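Local structure of sulfate transporter 4.1, chloroplastic (7LHV) at residues 82-87 and 143-148; 351-356 and 363-368; 604-609 and 620-625; 574-579 and 588-593; 221-226 and 240-245. The protein cotransports protons and sulfate across a membrane as a member of the SLC26A/SulP family and may play a role in regulating sulfate assimilation. All coordinates share one frame; numbering follows the deposited sequence.

Contact 1. Residues 82-87 and 143-148; sequences CFRWIR and SSRQLA
Trp85 and Arg145 supply the apolar part of this contact, which sets the short helical turn 83-86 against the loop that follows helix 125-141. The two side chains run past each other in opposite directions. CB of Trp85 sits over one face of the Arg145 guanidinium, offset toward its rim and 4.0 Å from NE, while CG of Arg145 comes to 4.2 Å from CD1 of the indole. The two planes stand 68° apart, so indole and guanidinium are not stacked. Arg145 gets this far because its chain is extended from CG to NE; a long residue suits a place where the nearest CA atoms, those of Trp85 and Arg145, are 8.2 Å apart.

The polar approaches are looser. NH2 of Arg145 lies 3.9 Å from the carbonyl O of Arg84, and OG of Ser143 meets the edge of the Arg84 guanidinium at 4.4 Å from NH1; neither pair is a hydrogen bond. Two like charges also come close, NH2 of Arg84 and NH2 of Arg145 being 4.2 Å apart. Each arginine has an outside partner: Arg84 NH2 bonds to the carbonyl O of Glu362, and Arg145 makes a cation-pi contact with Tyr361.

With no hydrogen bond across it, the junction rests on van der Waals contact, and the carbonyl dipoles and the Tyr361 ring would be expected to ease the proximity of the two cations.

Contact 2. Residues 351-356 and 363-368; sequences IAKALA and LDSNSE
OG of Ser365 is met by the end of the Lys353 side chain: NZ makes a weak hydrogen bond to it at 3.4 Å, and the methylene CD lies alongside at 3.5 Å. The bend of Lys353 at chi3 (-69°) sets NZ beside the serine hydroxyl. Lysine suits the place because its carbon chain also serves the apolar side of the contact, with CG 3.9 Å from CD2 of Leu363; the lysine and leucine side chains cross at about a right angle.

Here, in the sulfate permease region, a short loop joins helix 330-358 to helix 365-381, and the end of the first helix meets the last loop residues and first turn of the second. Small residues on the first helix let Leu363, still in the loop, come close: CB of Ala356 touches CB of Leu363 at 3.6 Å, and CB of Ala352 lies 3.8 Å from Leu363 CD1. Leucine fills this site by spreading its two methyls, CD1 against Ala352, CD2 against CG of Lys353 and, more loosely, Ala352.

One turn into the second helix, Glu368 brings its carboxyl carbon CD to 3.9 Å from CB of Ala352. Its oxygens are engaged elsewhere, OE2 by the hydroxyl of Tyr138 and OE1, weakly, by the backbone N of Ser144.

Contact 3. Residues 604-609 and 620-625; sequences LAISNP and SGMVEL
Met622 and Leu604 cross at about a right angle in the core of the STAS domain, where the short helix 622-626 packs against strand 603-606 of the mixed sheet. The methionine reaches in fully extended beyond CG, and its terminal methyl does the touching. CE stands 3.8 Å from CD2 of Leu604 and a looser 4.3 Å from CD1 of Ile606.

The strand presents both partners on one face. Leu604 and Ile606 are two positions apart, so their CB atoms point toward the helix, whereas the CB of Ala605 between them points away. A long, unbranched methionine suits the gap, since helix and strand are well separated: the CA atoms of Ile606 and Val623 are 9.8 Å apart. With no hydrogen bond across the contact, dispersion between buried methyl groups accounts for it; Leu590 of helix 584-599 also packs on Met622.

Gly621 lies at the junction of two helices. It ends helix 611-620 in a Schellman motif, and its positive phi of 84° would press a CB against the preceding carbonyl O, which makes glycine the fitting residue. The same glycine is the N-cap of the next helix, its carbonyl O accepting the backbone N of Leu625 at 3.2 Å.

Contact 4. Residues 574-579 and 588-593; sequences LEMSPV and EALKEL
A small, buried hydrophobic contact between Leu574, Met576 and Leu590 packs helix 584-599 onto the sheet of the STAS domain. It belongs to a beta-alpha-beta unit: strand 569-575 leads into the helix, and the chain returns in strand 603-606, which lies parallel to the first and next to it.

Leu590 is the residue on the helix that meets the strand side, and it divides its two methyls between two partners. CD2 lies 3.9 Å from CD2 of Leu574, the two leucines sliding past each other in opposite directions, while CD1 faces CE of Met576 at a looser 4.4 Å. With CG of Leu590 beside its backbone N (chi1 -79°), the fork of the side chain is set against both residues. Branched, apolar leucines suit this layer because each can offer methyls to more than one neighbour: Leu574 also packs on Leu604 of the adjacent strand. Methionine, just past the end of the strand, is long and flexible enough for its terminal methyl to reach Leu590, and it packs on Ile606 as well.

The CA atoms of Leu574 and Leu590 are 10.3 Å apart, a gap bridged by the side chains. Glu588 and Lys591, on another side of the helix, are polar, and both pack on Phe453 of the second subunit. Lys591 NZ hydrogen-bonds the carbonyl O of Ser620 and also forms a salt bridge one turn back, 3.5 Å from Glu588 OE2.

Contact 5. Residues 221-226 and 240-245; sequences GLSQIK and VPIVES
The two backbones come nearest at Leu222 and Ile242, whose CA atoms are 7.3 Å apart, where the helix 206-229 meets the shorter helix 239-249. The chain makes a helix-loop-helix here within the sulfate permease region: the first helix includes a predicted membrane-spanning segment, and after a loop of about nine residues the second packs back on its final turns.

Ile242 carries the contact from the second helix and uses both of its branches. CG2 lies 3.7 Å from the carbonyl O of Leu222 and 4.2 Å from CB of the same residue, so this methyl rests on the backbone as much as on the leucine side chain. The other branch ends in CD1, which reaches OG of Ser223 at 4.0 Å. CG2 is anti to the backbone N and CG1 anti to the carbonyl carbon (chi1 -66°), an arrangement that spreads the two branches over neighbouring residues of the first helix. A beta-branched isoleucine fits a place that has to be filled in two directions close to the main chain.

Leu222 also packs on Ile239 at the start of the second helix. Serine suits position 223 because it is small and because its hydroxyl is occupied within its own helix, bonding to the carbonyl O of Val219 one turn back; its approach to Ile242 is therefore simple packing. No hydrogen bond joins the two segments. On the second helix another serine hydroxyl is likewise turned onto its own backbone: Ser245 OG donates to the carbonyl O of Ile242 at 2.6 Å, tilted 33° from the carbonyl plane.

How the contacts relate
Along the chain the order is contact 1, contact 5, contact 2, contact 4, contact 3. Contacts 1 and 2 adjoin, their centres 11 Å apart, and they touch where Glu368 and Ser367 meet the loop 143-148; this loop is thus wedged between the helical turn 83-86 and the corner at 351-368. Contact 5 lies in the same sulfate permease region, its centre 37 Å from that of contact 2. Contacts 3 and 4 form the other cluster, centres 8 Å apart, sharing neighbouring strands of the STAS sheet. One chain therefore carries two separate packed regions, the sulfate permease region (contacts 1, 2 and 5) and the STAS domain (contacts 3 and 4), with no direct touch between these two groups of contacts.

Contact 1. Residues 82-87 and 143-148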
# COMPACT_ATOMS: atom_id res chain seq x y z
N CYS A 82 -29.15 19.02 7.84
CA CYS A 82 -30.46 18.55 8.29
C CYS A 82 -31.58 19.22 7.51
O CYS A 82 -32.60 18.58 7.20
CB CYS A 82 -30.61 18.81 9.79
SG CYS A 82 -30.63 20.55 10.24
N PHE A 83 -31.41 20.50 7.18
CA PHE A 83 -32.45 21.22 6.45
C PHE A 83 -32.75 20.59 5.10
O PHE A 83 -33.83 20.83 4.54
CB PHE A 83 -32.04 22.68 6.27
CG PHE A 83 -32.18 23.51 7.51
CD1 PHE A 83 -33.40 24.06 7.86
CD2 PHE A 83 -31.09 23.72 8.34
CE1 PHE A 83 -33.53 24.82 9.01
CE2 PHE A 83 -31.22 24.48 9.49
CZ PHE A 83 -32.44 25.02 9.82
N ARG A 84 -31.83 19.77 4.57
CA ARG A 84 -32.10 19.06 3.32
C ARG A 84 -33.38 18.24 3.41
O ARG A 84 -34.06 18.04 2.40
CB ARG A 84 -30.92 18.16 2.96
CG ARG A 84 -29.78 18.89 2.27
CD ARG A 84 -28.64 17.93 1.96
NE ARG A 84 -29.07 16.83 1.11
CZ ARG A 84 -28.45 15.67 1.00
NH1 ARG A 84 -27.34 15.42 1.69
NH2 ARG A 84 -28.94 14.74 0.19
N TRP A 85 -33.73 17.75 4.60
CA TRP A 85 -35.01 17.08 4.78
C TRP A 85 -36.03 17.92 5.52
O TRP A 85 -37.19 17.51 5.62
CB TRP A 85 -34.83 15.74 5.51
CG TRP A 85 -34.00 15.80 6.76
CD1 TRP A 85 -32.68 15.50 6.88
CD2 TRP A 85 -34.45 16.17 8.07
NE1 TRP A 85 -32.27 15.67 8.18
CE2 TRP A 85 -33.35 16.08 8.93
CE3 TRP A 85 -35.69 16.57 8.60
CZ2 TRP A 85 -33.43 16.37 10.29
CZ3 TRP A 85 -35.77 16.86 9.94
CH2 TRP A 85 -34.65 16.76 10.78
N ILE A 86 -35.64 19.09 6.05
CA ILE A 86 -36.62 19.95 6.71
C ILE A 86 -37.51 20.64 5.69
O ILE A 86 -38.73 20.72 5.87
CB ILE A 86 -35.90 20.96 7.63
CG1 ILE A 86 -35.24 20.24 8.80
CG2 ILE A 86 -36.88 22.01 8.13
CD1 ILE A 86 -34.44 21.15 9.70
N ARG A 87 -36.92 21.16 4.61
CA ARG A 87 -37.71 21.87 3.61
C ARG A 87 -38.69 20.93 2.92
O ARG A 87 -39.87 21.25 2.75
CB ARG A 87 -36.78 22.53 2.59
CG ARG A 87 -35.96 23.67 3.15
CD ARG A 87 -35.06 24.28 2.09
NE ARG A 87 -34.28 25.39 2.61
CZ ARG A 87 -33.07 25.28 3.15
NH1 ARG A 87 -32.46 24.11 3.23
NH2 ARG A 87 -32.46 26.36 3.62
N SER A 143 -25.70 13.37 7.13
CA SER A 143 -26.29 13.30 5.80
C SER A 143 -27.30 12.18 5.66
O SER A 143 -28.28 12.32 4.92
CB SER A 143 -25.20 13.14 4.74
OG SER A 143 -24.38 14.29 4.69
N SER A 144 -27.09 11.06 6.35
CA SER A 144 -28.01 9.93 6.25
C SER A 144 -29.30 10.22 7.01
O SER A 144 -29.29 10.89 8.05
CB SER A 144 -27.35 8.66 6.79
OG SER A 144 -28.14 7.53 6.50
N ARG A 145 -30.41 9.72 6.48
CA ARG A 145 -31.71 9.92 7.09
C ARG A 145 -32.23 8.69 7.82
O ARG A 145 -33.23 8.79 8.53
CB ARG A 145 -32.74 10.35 6.03
CG ARG A 145 -32.37 11.63 5.32
CD ARG A 145 -33.33 11.93 4.19
NE ARG A 145 -32.86 13.03 3.35
CZ ARG A 145 -33.43 13.39 2.21
NH1 ARG A 145 -34.50 12.77 1.74
NH2 ARG A 145 -32.91 14.41 1.53
N GLN A 146 -31.57 7.54 7.68
CA GLN A 146 -31.96 6.33 8.39
C GLN A 146 -30.87 5.78 9.30
O GLN A 146 -31.15 4.84 10.06
CB GLN A 146 -32.39 5.22 7.41
CG GLN A 146 -33.73 5.43 6.73
CD GLN A 146 -33.72 6.56 5.73
OE1 GLN A 146 -34.47 7.53 5.87
NE2 GLN A 146 -32.88 6.45 4.71
N LEU A 147 -29.66 6.30 9.24
CA LEU A 147 -28.57 5.77 10.06
C LEU A 147 -28.81 6.09 11.53
O LEU A 147 -29.22 7.19 11.89
CB LEU A 147 -27.23 6.35 9.61
CG LEU A 147 -26.00 5.72 10.24
CD1 LEU A 147 -25.72 4.38 9.61
CD2 LEU A 147 -24.80 6.63 10.10
N ALA A 148 -28.54 5.10 12.38
CA ALA A 148 -28.68 5.24 13.83
C ALA A 148 -27.30 5.30 14.46
O ALA A 148 -26.46 4.42 14.22
CB ALA A 148 -29.49 4.08 14.41

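Contact 2. Residues 351-356 and 363-368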
# COMPACT_ATOMS: atom_id res chain seq x y z
N ILE A 351 -23.00 1.71 5.29
CA ILE A 351 -24.41 1.62 5.68
C ILE A 351 -25.17 2.85 5.20
O ILE A 351 -26.29 2.74 4.68
CB ILE A 351 -24.54 1.44 7.20
CG1 ILE A 351 -23.83 0.17 7.66
CG2 ILE A 351 -26.00 1.39 7.61
CD1 ILE A 351 -23.64 0.09 9.15
N ALA A 352 -24.58 4.03 5.38
CA ALA A 352 -25.25 5.25 4.94
C ALA A 352 -25.48 5.25 3.43
O ALA A 352 -26.56 5.60 2.96
CB ALA A 352 -24.43 6.48 5.35
N LYS A 353 -24.47 4.83 2.66
CA LYS A 353 -24.60 4.81 1.21
C LYS A 353 -25.64 3.79 0.76
O LYS A 353 -26.44 4.07 -0.15
CB LYS A 353 -23.25 4.53 0.55
CG LYS A 353 -22.38 5.76 0.37
CD LYS A 353 -21.15 5.45 -0.45
CE LYS A 353 -20.19 4.55 0.31
NZ LYS A 353 -18.84 4.52 -0.32
N ALA A 354 -25.64 2.60 1.37
CA ALA A 354 -26.63 1.60 1.01
C ALA A 354 -28.04 2.08 1.31
O ALA A 354 -28.96 1.91 0.50
CB ALA A 354 -26.34 0.29 1.74
N LEU A 355 -28.24 2.69 2.49
CA LEU A 355 -29.56 3.20 2.83
C LEU A 355 -29.98 4.33 1.91
O LEU A 355 -31.15 4.43 1.53
CB LEU A 355 -29.58 3.67 4.29
CG LEU A 355 -29.50 2.57 5.35
CD1 LEU A 355 -29.36 3.18 6.73
CD2 LEU A 355 -30.71 1.66 5.28
N ALA A 356 -29.04 5.21 1.53
CA ALA A 356 -29.37 6.30 0.62
C ALA A 356 -29.77 5.77 -0.75
O ALA A 356 -30.71 6.28 -1.37
CB ALA A 356 -28.20 7.26 0.51
N LEU A 363 -26.25 11.05 -1.27
CA LEU A 363 -25.36 11.03 -0.12
C LEU A 363 -23.93 10.93 -0.61
O LEU A 363 -23.65 10.23 -1.59
CB LEU A 363 -25.69 9.86 0.81
CG LEU A 363 -25.01 9.80 2.18
CD1 LEU A 363 -25.95 9.16 3.18
CD2 LEU A 363 -23.72 9.02 2.12
N ASP A 364 -23.03 11.64 0.07
CA ASP A 364 -21.61 11.61 -0.25
C ASP A 364 -20.82 11.12 0.96
O ASP A 364 -21.21 11.33 2.11
CB ASP A 364 -21.12 12.99 -0.69
CG ASP A 364 -21.41 14.07 0.33
OD1 ASP A 364 -22.07 13.77 1.34
OD2 ASP A 364 -20.97 15.22 0.12
N SER A 365 -19.70 10.45 0.68
CA SER A 365 -18.92 9.81 1.73
C SER A 365 -18.08 10.78 2.53
O SER A 365 -17.49 10.38 3.53
CB SER A 365 -18.03 8.73 1.12
OG SER A 365 -18.76 7.91 0.23
N ASN A 366 -18.00 12.04 2.11
CA ASN A 366 -17.18 13.02 2.83
C ASN A 366 -17.99 13.83 3.83
O ASN A 366 -17.55 14.02 4.97
CB ASN A 366 -16.50 13.95 1.82
CG ASN A 366 -15.69 13.19 0.79
OD1 ASN A 366 -14.96 12.27 1.12
ND2 ASN A 366 -15.83 13.58 -0.47
N SER A 367 -19.18 14.30 3.44
CA SER A 367 -20.03 15.01 4.38
C SER A 367 -20.50 14.09 5.49
O SER A 367 -20.69 14.52 6.64
CB SER A 367 -21.22 15.63 3.66
OG SER A 367 -20.80 16.56 2.68
N GLU A 368 -20.69 12.80 5.18
CA GLU A 368 -21.07 11.85 6.22
C GLU A 368 -19.96 11.68 7.25
O GLU A 368 -20.22 11.65 8.46
CB GLU A 368 -21.44 10.51 5.59
CG GLU A 368 -21.64 9.40 6.60
CD GLU A 368 -22.95 9.54 7.36
OE1 GLU A 368 -23.81 10.34 6.93
OE2 GLU A 368 -23.11 8.86 8.39

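Contact 3. Residues 604-609 and 620-625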
# COMPACT_ATOMS: atom_id res chain seq x y z
N LEU A 604 10.58 0.53 -33.58
CA LEU A 604 9.49 0.81 -32.65
C LEU A 604 8.52 1.79 -33.28
O LEU A 604 8.93 2.81 -33.83
CB LEU A 604 10.02 1.38 -31.33
CG LEU A 604 8.95 1.49 -30.24
CD1 LEU A 604 8.76 0.14 -29.60
CD2 LEU A 604 9.32 2.54 -29.21
N ALA A 605 7.23 1.48 -33.19
CA ALA A 605 6.18 2.33 -33.73
C ALA A 605 5.08 2.52 -32.69
O ALA A 605 4.86 1.65 -31.85
CB ALA A 605 5.59 1.74 -35.02
N ILE A 606 4.42 3.66 -32.76
CA ILE A 606 3.28 3.98 -31.90
C ILE A 606 2.05 4.12 -32.79
O ILE A 606 2.07 4.87 -33.77
CB ILE A 606 3.52 5.25 -31.08
CG1 ILE A 606 4.87 5.16 -30.36
CG2 ILE A 606 2.40 5.46 -30.09
CD1 ILE A 606 4.92 4.09 -29.30
N SER A 607 0.99 3.39 -32.45
CA SER A 607 -0.16 3.23 -33.34
C SER A 607 -1.28 4.21 -33.04
O SER A 607 -1.66 5.00 -33.91
CB SER A 607 -0.67 1.79 -33.26
OG SER A 607 -1.81 1.62 -34.09
N ASN A 608 -1.84 4.17 -31.83
CA ASN A 608 -3.02 4.97 -31.48
C ASN A 608 -2.73 5.77 -30.23
O ASN A 608 -3.21 5.44 -29.14
CB ASN A 608 -4.25 4.08 -31.27
CG ASN A 608 -4.77 3.48 -32.56
OD1 ASN A 608 -4.18 3.65 -33.62
ND2 ASN A 608 -5.88 2.76 -32.46
N PRO A 609 -1.96 6.85 -30.34
CA PRO A 609 -1.67 7.66 -29.15
C PRO A 609 -2.89 8.47 -28.74
O PRO A 609 -3.54 9.11 -29.56
CB PRO A 609 -0.52 8.57 -29.61
CG PRO A 609 -0.08 8.03 -30.94
CD PRO A 609 -1.28 7.38 -31.53
N SER A 620 8.18 14.96 -23.86
CA SER A 620 9.37 14.24 -23.42
C SER A 620 10.44 14.15 -24.49
O SER A 620 11.55 13.70 -24.19
CB SER A 620 8.99 12.83 -22.96
OG SER A 620 8.52 12.05 -24.04
N GLY A 621 10.15 14.56 -25.72
CA GLY A 621 11.12 14.48 -26.79
C GLY A 621 11.20 13.14 -27.49
O GLY A 621 12.12 12.92 -28.28
N MET A 622 10.27 12.22 -27.21
CA MET A 622 10.31 10.91 -27.84
C MET A 622 10.01 10.98 -29.33
O MET A 622 10.54 10.18 -30.11
CB MET A 622 9.33 9.97 -27.14
CG MET A 622 9.35 8.55 -27.68
SD MET A 622 8.26 7.43 -26.79
CE MET A 622 8.47 5.94 -27.75
N VAL A 623 9.15 11.92 -29.75
CA VAL A 623 8.81 12.03 -31.17
C VAL A 623 10.04 12.35 -32.00
O VAL A 623 10.26 11.77 -33.06
CB VAL A 623 7.70 13.08 -31.37
CG1 VAL A 623 7.51 13.36 -32.85
CG2 VAL A 623 6.40 12.60 -30.75
N GLU A 624 10.86 13.29 -31.52
CA GLU A 624 12.09 13.62 -32.23
C GLU A 624 13.09 12.48 -32.19
O GLU A 624 13.85 12.29 -33.15
CB GLU A 624 12.71 14.89 -31.64
CG GLU A 624 11.87 16.14 -31.84
CD GLU A 624 11.76 16.55 -33.29
OE1 GLU A 624 12.72 16.30 -34.05
OE2 GLU A 624 10.72 17.11 -33.68
N LEU A 625 13.12 11.71 -31.10
CA LEU A 625 14.08 10.62 -30.99
C LEU A 625 13.74 9.48 -31.94
O LEU A 625 14.62 8.97 -32.65
CB LEU A 625 14.14 10.12 -29.54
CG LEU A 625 14.88 8.80 -29.33
CD1 LEU A 625 16.38 9.02 -29.36
CD2 LEU A 625 14.46 8.16 -28.02

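Contact 4. Residues 574-579 and 588-593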
# COMPACT_ATOMS: atom_id res chain seq x y z
N LEU A 574 3.10 -0.65 -30.92
CA LEU A 574 2.37 -0.52 -29.67
C LEU A 574 1.02 0.12 -29.94
O LEU A 574 0.94 1.22 -30.49
CB LEU A 574 3.15 0.28 -28.64
CG LEU A 574 4.29 -0.44 -27.91
CD1 LEU A 574 5.46 -0.70 -28.82
CD2 LEU A 574 4.71 0.35 -26.70
N GLU A 575 -0.05 -0.57 -29.54
CA GLU A 575 -1.39 -0.02 -29.56
C GLU A 575 -1.62 0.69 -28.23
O GLU A 575 -1.75 0.04 -27.19
CB GLU A 575 -2.42 -1.12 -29.76
CG GLU A 575 -2.31 -1.79 -31.10
CD GLU A 575 -2.65 -0.85 -32.22
OE1 GLU A 575 -3.51 0.04 -32.02
OE2 GLU A 575 -2.03 -0.97 -33.29
N MET A 576 -1.66 2.02 -28.25
CA MET A 576 -1.82 2.78 -27.03
C MET A 576 -3.21 3.39 -26.93
O MET A 576 -3.42 4.35 -26.18
CB MET A 576 -0.74 3.85 -26.93
CG MET A 576 0.65 3.25 -26.75
SD MET A 576 2.00 4.43 -26.70
CE MET A 576 1.71 5.19 -25.11
N SER A 577 -4.18 2.86 -27.69
CA SER A 577 -5.55 3.32 -27.56
C SER A 577 -6.15 3.08 -26.17
O SER A 577 -6.81 4.00 -25.66
CB SER A 577 -6.42 2.70 -28.67
OG SER A 577 -6.33 1.29 -28.71
N PRO A 578 -5.99 1.92 -25.52
CA PRO A 578 -6.51 1.78 -24.16
C PRO A 578 -5.66 2.45 -23.10
O PRO A 578 -6.10 2.54 -21.95
CB PRO A 578 -6.54 0.26 -23.96
CG PRO A 578 -5.42 -0.22 -24.76
CD PRO A 578 -5.36 0.66 -25.97
N VAL A 579 -4.46 2.92 -23.45
CA VAL A 579 -3.59 3.61 -22.50
C VAL A 579 -4.18 4.99 -22.27
O VAL A 579 -4.04 5.89 -23.10
CB VAL A 579 -2.15 3.68 -22.99
CG1 VAL A 579 -1.27 4.32 -21.95
CG2 VAL A 579 -1.64 2.29 -23.33
N GLU A 588 10.27 7.60 -20.29
CA GLU A 588 11.67 7.20 -20.11
C GLU A 588 11.88 5.74 -20.50
O GLU A 588 12.83 5.40 -21.22
CB GLU A 588 12.10 7.44 -18.66
CG GLU A 588 12.78 8.77 -18.44
CD GLU A 588 14.13 8.85 -19.13
OE1 GLU A 588 15.02 8.03 -18.81
OE2 GLU A 588 14.31 9.74 -19.99
N ALA A 589 10.99 4.85 -20.05
CA ALA A 589 11.10 3.45 -20.41
C ALA A 589 10.90 3.25 -21.91
O ALA A 589 11.56 2.40 -22.52
CB ALA A 589 10.10 2.61 -19.62
N LEU A 590 9.99 4.00 -22.52
CA LEU A 590 9.77 3.88 -23.95
C LEU A 590 11.02 4.28 -24.73
O LEU A 590 11.39 3.62 -25.71
CB LEU A 590 8.57 4.72 -24.38
CG LEU A 590 7.20 4.09 -24.11
CD1 LEU A 590 6.08 5.04 -24.51
CD2 LEU A 590 7.07 2.77 -24.83
N LYS A 591 11.69 5.36 -24.30
CA LYS A 591 12.94 5.75 -24.95
C LYS A 591 14.02 4.69 -24.76
O LYS A 591 14.77 4.39 -25.70
CB LYS A 591 13.40 7.10 -24.40
CG LYS A 591 12.57 8.27 -24.89
CD LYS A 591 13.26 9.60 -24.62
CE LYS A 591 13.16 10.00 -23.16
NZ LYS A 591 13.54 11.43 -22.96
N GLU A 592 14.11 4.11 -23.56
CA GLU A 592 15.10 3.06 -23.33
C GLU A 592 14.84 1.85 -24.21
O GLU A 592 15.78 1.28 -24.79
CB GLU A 592 15.11 2.66 -21.85
CG GLU A 592 15.63 3.74 -20.93
CD GLU A 592 15.56 3.34 -19.47
OE1 GLU A 592 15.22 2.17 -19.19
OE2 GLU A 592 15.85 4.19 -18.60
N LEU A 593 13.58 1.42 -24.32
CA LEU A 593 13.25 0.28 -25.18
C LEU A 593 13.49 0.61 -26.64
O LEU A 593 13.90 -0.27 -27.41
CB LEU A 593 11.82 -0.18 -24.95
CG LEU A 593 11.51 -1.14 -23.79
CD1 LEU A 593 12.23 -2.45 -24.03
CD2 LEU A 593 11.91 -0.59 -22.44

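Contact 5. Residues 221-226 and 240-245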
# COMPACT_ATOMS: atom_id res chain seq x y z
N GLY A 221 -18.19 -12.61 22.36
CA GLY A 221 -19.00 -13.61 23.04
C GLY A 221 -18.23 -14.36 24.11
O GLY A 221 -18.73 -14.57 25.22
N LEU A 222 -16.99 -14.76 23.81
CA LEU A 222 -16.19 -15.46 24.79
C LEU A 222 -15.75 -14.57 25.94
O LEU A 222 -15.46 -15.07 27.03
CB LEU A 222 -14.96 -16.09 24.13
CG LEU A 222 -15.23 -17.41 23.40
CD1 LEU A 222 -13.94 -18.00 22.89
CD2 LEU A 222 -15.94 -18.39 24.31
N SER A 223 -15.69 -13.25 25.73
CA SER A 223 -15.42 -12.34 26.83
C SER A 223 -16.65 -12.16 27.71
O SER A 223 -16.53 -12.05 28.93
CB SER A 223 -14.94 -10.99 26.30
OG SER A 223 -13.66 -11.10 25.70
N GLN A 224 -17.84 -12.14 27.10
CA GLN A 224 -19.06 -11.92 27.85
C GLN A 224 -19.58 -13.17 28.53
O GLN A 224 -20.46 -13.06 29.40
CB GLN A 224 -20.15 -11.35 26.93
CG GLN A 224 -19.84 -9.96 26.41
CD GLN A 224 -19.91 -8.92 27.50
OE1 GLN A 224 -21.00 -8.50 27.91
NE2 GLN A 224 -18.76 -8.48 27.98
N ILE A 225 -19.08 -14.36 28.17
CA ILE A 225 -19.52 -15.57 28.86
C ILE A 225 -19.12 -15.56 30.33
O ILE A 225 -19.65 -16.35 31.12
CB ILE A 225 -18.97 -16.82 28.14
CG1 ILE A 225 -19.66 -18.09 28.64
CG2 ILE A 225 -17.49 -16.96 28.39
CD1 ILE A 225 -21.13 -18.16 28.30
N LYS A 226 -18.19 -14.69 30.73
CA LYS A 226 -17.75 -14.66 32.12
C LYS A 226 -18.87 -14.25 33.06
O LYS A 226 -18.88 -14.68 34.22
CB LYS A 226 -16.55 -13.72 32.27
CG LYS A 226 -16.89 -12.24 32.24
CD LYS A 226 -15.64 -11.39 32.20
CE LYS A 226 -15.97 -9.92 32.07
NZ LYS A 226 -14.75 -9.10 31.85
N VAL A 240 -7.06 -18.34 23.28
CA VAL A 240 -6.35 -19.31 24.12
C VAL A 240 -6.28 -18.87 25.57
O VAL A 240 -6.63 -19.68 26.46
CB VAL A 240 -4.97 -19.63 23.52
CG1 VAL A 240 -4.20 -20.56 24.43
CG2 VAL A 240 -5.13 -20.25 22.14
N PRO A 241 -5.84 -17.65 25.91
CA PRO A 241 -5.87 -17.25 27.32
C PRO A 241 -7.26 -17.22 27.92
O PRO A 241 -7.43 -17.56 29.10
CB PRO A 241 -5.23 -15.85 27.30
CG PRO A 241 -5.36 -15.38 25.91
CD PRO A 241 -5.23 -16.60 25.07
N ILE A 242 -8.27 -16.84 27.14
CA ILE A 242 -9.64 -16.81 27.66
C ILE A 242 -10.09 -18.21 28.05
O ILE A 242 -10.64 -18.43 29.14
CB ILE A 242 -10.59 -16.18 26.63
CG1 ILE A 242 -10.26 -14.70 26.42
CG2 ILE A 242 -12.03 -16.34 27.08
CD1 ILE A 242 -11.01 -14.07 25.27
N VAL A 243 -9.87 -19.18 27.16
CA VAL A 243 -10.29 -20.55 27.44
C VAL A 243 -9.48 -21.13 28.59
O VAL A 243 -10.02 -21.86 29.44
CB VAL A 243 -10.17 -21.41 26.17
CG1 VAL A 243 -10.50 -22.86 26.48
CG2 VAL A 243 -11.08 -20.87 25.09
N GLU A 244 -8.18 -20.81 28.66
CA GLU A 244 -7.36 -21.28 29.77
C GLU A 244 -7.87 -20.74 31.10
O GLU A 244 -7.96 -21.47 32.09
CB GLU A 244 -5.90 -20.88 29.55
CG GLU A 244 -5.18 -21.71 28.51
CD GLU A 244 -3.77 -21.22 28.26
OE1 GLU A 244 -3.28 -20.38 29.05
OE2 GLU A 244 -3.14 -21.68 27.28
N SER A 245 -8.22 -19.45 31.14
CA SER A 245 -8.75 -18.86 32.37
C SER A 245 -10.09 -19.47 32.75
O SER A 245 -10.36 -19.70 33.93
CB SER A 245 -8.87 -17.35 32.21
OG SER A 245 -9.72 -17.04 31.12